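Local coordinates for protein antigen 43 (Escherichia coli, PDB 4KH3) that mediates bacterial aggregation and is linked to biofilm formation, its self-associating passenger domain acting between cells in a Velcro-like manner, at residues H238-Q243 with T259-G264; T277-A282 with V294-G299. All coordinates share one frame; numbering follows the deposited sequence.

Contact 1 of 2, residues H238-Q243 with T259-G264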
loop_
_atom_site.group_PDB
_atom_site.type_symbol
_atom_site.label_atom_id
_atom_site.label_comp_id
_atom_site.label_asym_id
_atom_site.label_seq_id
_atom_site.Cartn_x
_atom_site.Cartn_y
_atom_site.Cartn_z
ATOM N N HIS A 238 14.116 0.599 12.561
ATOM C CA HIS A 238 14.517 -0.794 12.421
ATOM C C HIS A 238 13.478 -1.603 11.670
ATOM O O HIS A 238 12.978 -2.602 12.154
ATOM C CB HIS A 238 14.868 -1.425 13.784
ATOM C CG HIS A 238 16.008 -0.740 14.472
ATOM N ND1 HIS A 238 15.847 0.006 15.623
ATOM C CD2 HIS A 238 17.315 -0.639 14.139
ATOM C CE1 HIS A 238 17.013 0.509 15.983
ATOM N NE2 HIS A 238 17.921 0.137 15.095
ATOM N N THR A 239 13.159 -1.170 10.470
ATOM C CA THR A 239 12.303 -1.951 9.612
ATOM C C THR A 239 13.192 -2.831 8.757
ATOM O O THR A 239 14.278 -2.426 8.340
ATOM C CB THR A 239 11.426 -1.039 8.734
ATOM O OG1 THR A 239 10.371 -0.496 9.534
ATOM C CG2 THR A 239 10.822 -1.798 7.559
ATOM N N THR A 240 12.741 -4.054 8.523
ATOM C CA THR A 240 13.395 -4.923 7.573
ATOM C C THR A 240 12.364 -5.231 6.509
ATOM O O THR A 240 11.264 -5.670 6.821
ATOM C CB THR A 240 13.886 -6.224 8.245
ATOM O OG1 THR A 240 14.951 -5.906 9.142
ATOM C CG2 THR A 240 14.383 -7.216 7.220
ATOM N N ILE A 241 12.716 -4.972 5.256
ATOM C CA ILE A 241 11.844 -5.279 4.144
ATOM C C ILE A 241 12.425 -6.484 3.432
ATOM O O ILE A 241 13.521 -6.419 2.872
ATOM C CB ILE A 241 11.792 -4.127 3.131
ATOM C CG1 ILE A 241 11.648 -2.774 3.831
ATOM C CG2 ILE A 241 10.668 -4.345 2.128
ATOM C CD1 ILE A 241 11.920 -1.594 2.897
ATOM N N ASN A 242 11.704 -7.594 3.449
ATOM C CA ASN A 242 12.152 -8.761 2.701
ATOM C C ASN A 242 11.586 -8.802 1.295
ATOM O O ASN A 242 10.833 -7.907 0.889
ATOM C CB ASN A 242 11.848 -10.041 3.462
ATOM C CG ASN A 242 12.846 -10.290 4.561
ATOM O OD1 ASN A 242 14.037 -10.074 4.375
ATOM N ND2 ASN A 242 12.367 -10.717 5.724
ATOM N N GLN A 243 11.951 -9.839 0.550
ATOM C CA GLN A 243 11.513 -9.948 -0.827
ATOM C C GLN A 243 9.990 -9.875 -0.937
ATOM O O GLN A 243 9.273 -10.637 -0.284
ATOM C CB GLN A 243 12.035 -11.239 -1.450
ATOM C CG GLN A 243 11.927 -11.231 -2.967
ATOM C CD GLN A 243 12.074 -12.604 -3.583
ATOM O OE1 GLN A 243 12.452 -13.567 -2.913
ATOM N NE2 GLN A 243 11.768 -12.702 -4.869
ATOM N N THR A 259 16.432 -1.745 6.833
ATOM C CA THR A 259 17.228 -2.730 6.118
ATOM C C THR A 259 16.381 -3.265 4.990
ATOM O O THR A 259 15.440 -4.031 5.206
ATOM C CB THR A 259 17.669 -3.876 7.026
ATOM O OG1 THR A 259 18.493 -3.357 8.079
ATOM C CG2 THR A 259 18.446 -4.907 6.233
ATOM N N GLN A 260 16.703 -2.826 3.784
ATOM C CA GLN A 260 15.948 -3.196 2.602
ATOM C C GLN A 260 16.686 -4.306 1.872
ATOM O O GLN A 260 17.694 -4.052 1.200
ATOM C CB GLN A 260 15.768 -1.968 1.699
ATOM C CG GLN A 260 15.171 -2.268 0.336
ATOM C CD GLN A 260 14.985 -1.009 -0.483
ATOM O OE1 GLN A 260 14.717 0.059 0.065
ATOM N NE2 GLN A 260 15.135 -1.122 -1.795
ATOM N N ASN A 261 16.200 -5.538 2.026
ATOM C CA ASN A 261 16.802 -6.685 1.352
ATOM C C ASN A 261 16.378 -6.741 -0.093
ATOM O O ASN A 261 15.442 -6.033 -0.501
ATOM C CB ASN A 261 16.454 -7.994 2.062
ATOM C CG ASN A 261 17.093 -8.088 3.426
ATOM O OD1 ASN A 261 18.222 -7.629 3.627
ATOM N ND2 ASN A 261 16.371 -8.652 4.383
ATOM N N THR A 262 17.069 -7.583 -0.860
ATOM C CA THR A 262 16.822 -7.707 -2.292
ATOM C C THR A 262 15.374 -8.049 -2.570
ATOM O O THR A 262 14.808 -8.958 -1.959
ATOM C CB THR A 262 17.720 -8.789 -2.933
ATOM O OG1 THR A 262 19.081 -8.538 -2.581
ATOM C CG2 THR A 262 17.588 -8.770 -4.461
ATOM N N GLY A 263 14.773 -7.312 -3.493
ATOM C CA GLY A 263 13.384 -7.531 -3.836
ATOM C C GLY A 263 12.424 -6.821 -2.906
ATOM O O GLY A 263 11.210 -6.885 -3.095
ATOM N N GLY A 264 12.963 -6.142 -1.897
ATOM C CA GLY A 264 12.131 -5.374 -0.990
ATOM C C GLY A 264 11.636 -4.110 -1.661
ATOM O O GLY A 264 12.403 -3.416 -2.329
#
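Thr240 pairs with Thr259 and Ile241 with Gln260 as two short parallel strands, joined by three backbone hydrogen bonds. Thr259 N gives to Thr239 O at 2.7 Å, and Thr259 O in turn takes the N-H of Ile241, at 2.9 Å. The third bond, Asn261 N to Ile241 O, carries the pairing beyond the strands to the point where the chain turns. There Asn261 to Gly264 form a type II turn. Gly263, with its positive phi of 84°, occupies the position in this turn where a side chain would press on the preceding carbonyl.

Such stacking of successive coils in parallel register is characteristic of the right-handed beta-helix of autotransporter passenger domains, and it lets like residues stack, as in the Thr240-Thr259 and Asn242-Asn261 pairs. Thr240 and Thr259 run side by side on one face of the sheet, beta-branched residues that suit extended backbone. Asn242 and Asn261 form the next such pair: ND2 of Asn261 donates to OD1 of Asn242 at 2.7 Å, in the plane of its own amide but tilted 23° from the acceptor's carbonyl plane. The two amides lie nearly parallel; Asn242 takes this bond on OD1 and, through ND2, gives one to Asn223, which continues the row.

Apolar contacts lie on the opposite, buried face. With CG1 beside the backbone N (chi1 -45°), Ile241 leaves CG2 anti to that N, resting on Gly264 CA at 3.6 Å, while CD1 reaches Gln260 CB at 4.0 Å. Gln260 NE2 donates to Val294 O.

Contact 2 of 2, residues T277-A282 with V294-G299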
loop_
_atom_site.group_PDB
_atom_site.type_symbol
_atom_site.label_atom_id
_atom_site.label_comp_id
_atom_site.label_asym_id
_atom_site.label_seq_id
_atom_site.Cartn_x
_atom_site.Cartn_y
_atom_site.Cartn_z
ATOM N N THR A 277 19.944 0.854 4.733
ATOM C CA THR A 277 20.809 0.188 3.763
ATOM C C THR A 277 19.987 -0.672 2.835
ATOM O O THR A 277 19.008 -1.285 3.242
ATOM C CB THR A 277 21.843 -0.726 4.443
ATOM O OG1 THR A 277 21.176 -1.539 5.424
ATOM C CG2 THR A 277 22.913 0.104 5.121
ATOM N N ASN A 278 20.380 -0.722 1.579
ATOM C CA ASN A 278 19.776 -1.681 0.677
ATOM C C ASN A 278 20.891 -2.545 0.128
ATOM O O ASN A 278 22.012 -2.513 0.647
ATOM C CB ASN A 278 18.973 -0.991 -0.431
ATOM C CG ASN A 278 19.760 0.096 -1.142
ATOM O OD1 ASN A 278 20.939 -0.078 -1.474
ATOM N ND2 ASN A 278 19.102 1.229 -1.392
ATOM N N ARG A 279 20.601 -3.292 -0.930
ATOM C CA ARG A 279 21.582 -4.216 -1.479
ATOM C C ARG A 279 22.731 -3.483 -2.174
ATOM O O ARG A 279 23.681 -4.106 -2.631
ATOM C CB ARG A 279 20.912 -5.206 -2.435
ATOM C CG ARG A 279 20.254 -4.585 -3.661
ATOM C CD ARG A 279 19.886 -5.682 -4.644
ATOM N NE ARG A 279 18.953 -5.261 -5.682
ATOM C CZ ARG A 279 19.315 -4.679 -6.822
ATOM N NH1 ARG A 279 20.595 -4.423 -7.066
ATOM N NH2 ARG A 279 18.392 -4.338 -7.717
ATOM N N LEU A 280 22.646 -2.159 -2.242
ATOM C CA LEU A 280 23.703 -1.372 -2.854
ATOM C C LEU A 280 24.419 -0.503 -1.833
ATOM O O LEU A 280 25.311 0.262 -2.186
ATOM C CB LEU A 280 23.149 -0.502 -3.982
ATOM C CG LEU A 280 22.685 -1.259 -5.226
ATOM C CD1 LEU A 280 22.455 -0.306 -6.397
ATOM C CD2 LEU A 280 23.700 -2.338 -5.598
ATOM N N GLY A 281 24.028 -0.613 -0.569
ATOM C CA GLY A 281 24.693 0.129 0.492
ATOM C C GLY A 281 23.773 1.131 1.157
ATOM O O GLY A 281 22.546 1.021 1.070
ATOM N N ALA A 282 24.364 2.111 1.827
ATOM C CA ALA A 282 23.595 3.150 2.499
ATOM C C ALA A 282 22.768 3.919 1.487
ATOM O O ALA A 282 23.170 4.072 0.334
ATOM C CB ALA A 282 24.513 4.097 3.249
ATOM N N VAL A 294 16.989 2.254 -4.106
ATOM C CA VAL A 294 16.823 1.135 -5.023
ATOM C C VAL A 294 15.342 0.807 -5.085
ATOM O O VAL A 294 14.686 0.640 -4.048
ATOM C CB VAL A 294 17.639 -0.096 -4.571
ATOM C CG1 VAL A 294 17.180 -1.372 -5.307
ATOM C CG2 VAL A 294 19.124 0.155 -4.782
ATOM N N LEU A 295 14.823 0.732 -6.305
ATOM C CA LEU A 295 13.399 0.597 -6.541
ATOM C C LEU A 295 13.079 -0.635 -7.362
ATOM O O LEU A 295 13.367 -0.675 -8.551
ATOM C CB LEU A 295 12.891 1.818 -7.302
ATOM C CG LEU A 295 13.018 3.174 -6.615
ATOM C CD1 LEU A 295 12.648 4.277 -7.616
ATOM C CD2 LEU A 295 12.135 3.227 -5.389
ATOM N N GLU A 296 12.459 -1.628 -6.737
ATOM C CA GLU A 296 12.043 -2.832 -7.452
ATOM C C GLU A 296 10.792 -3.422 -6.812
ATOM O O GLU A 296 10.431 -3.041 -5.701
ATOM C CB GLU A 296 13.184 -3.852 -7.470
ATOM C CG GLU A 296 13.785 -4.132 -6.094
ATOM C CD GLU A 296 15.183 -4.740 -6.158
ATOM O OE1 GLU A 296 15.733 -4.922 -7.268
ATOM O OE2 GLU A 296 15.741 -5.033 -5.087
ATOM N N ASN A 297 10.117 -4.319 -7.528
ATOM C CA ASN A 297 9.004 -5.090 -6.964
ATOM C C ASN A 297 7.869 -4.270 -6.390
ATOM O O ASN A 297 7.305 -4.629 -5.352
ATOM C CB ASN A 297 9.494 -6.014 -5.856
ATOM C CG ASN A 297 9.894 -7.356 -6.367
ATOM O OD1 ASN A 297 9.615 -7.701 -7.518
ATOM N ND2 ASN A 297 10.541 -8.141 -5.515
ATOM N N GLY A 298 7.536 -3.171 -7.045
ATOM C CA GLY A 298 6.495 -2.312 -6.527
ATOM C C GLY A 298 7.063 -1.085 -5.851
ATOM O O GLY A 298 6.311 -0.168 -5.515
ATOM N N GLY A 299 8.382 -1.061 -5.652
ATOM C CA GLY A 299 9.044 0.124 -5.127
ATOM C C GLY A 299 8.760 1.336 -6.003
ATOM O O GLY A 299 8.540 1.213 -7.215
HETATM O O HOH W 1 16.394 2.133 -1.053
#
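No backbone pairing links the two segments, whose nearest CA atoms, those of Asn278 and Val294, are 7.0 Å apart; a type I turn from Asn278 to Gly281 faces the strand 294-295. Asn278 suits the start of this turn because its OD1 accepts from Leu280 N at 2.8 Å, making an Asx turn. That bond, with ND2 donating to Asn292 O, helps fix the amide beside Val294, whose CG2 lies 3.6 Å from Asn278 ND2. One water accepts from both ND2 and Val294 N, bridging the segments. Leu280 crosses Val294 at about a right angle, bringing CD1 to 3.7 Å from CG2.

Val294 CG1 lies over one face of the Arg279 guanidinium, toward its rim near NH2, and the edge of the group is turned to Glu296. The grip is side-on: NH2 meets OE1 at 2.8 Å in an almost straight bond (177°), and NE meets OE2 at a longer 3.3 Å. Both oxygens are approached on the syn side, although the flat groups are twisted 37° apart. Asp315 also pairs with NH2, close to Glu296 OE1. The arginine charge therefore probably offsets the repulsion between these two acids and helps keep the buried Glu296 ionised.

Contact 1 precedes contact 2 along the chain, and their centres are about 8 Å apart. They adjoin at several places. Strands 254-260 and 273-278 are neighbours, joined where Gln260 N probably bonds to Thr277 O at 2.8 Å. Thr262 OG1 packs 3.6 Å from Arg279 CD. Asn297 ND2 probably donates to Gly263 O, also at 2.8 Å, while Glu296 OE2, besides bonding Arg279 NE, accepts from Gly263 N. Glu296 thus ties the 261-264 turn to the salt bridge. Where 238-243 and 259-264 stack directly as coils, 277-282 spans the turn between antiparallel strands 273-278 and 281-286. A malonate ion, probably from crystallisation, lies about 4 Å from the Thr259 side chain.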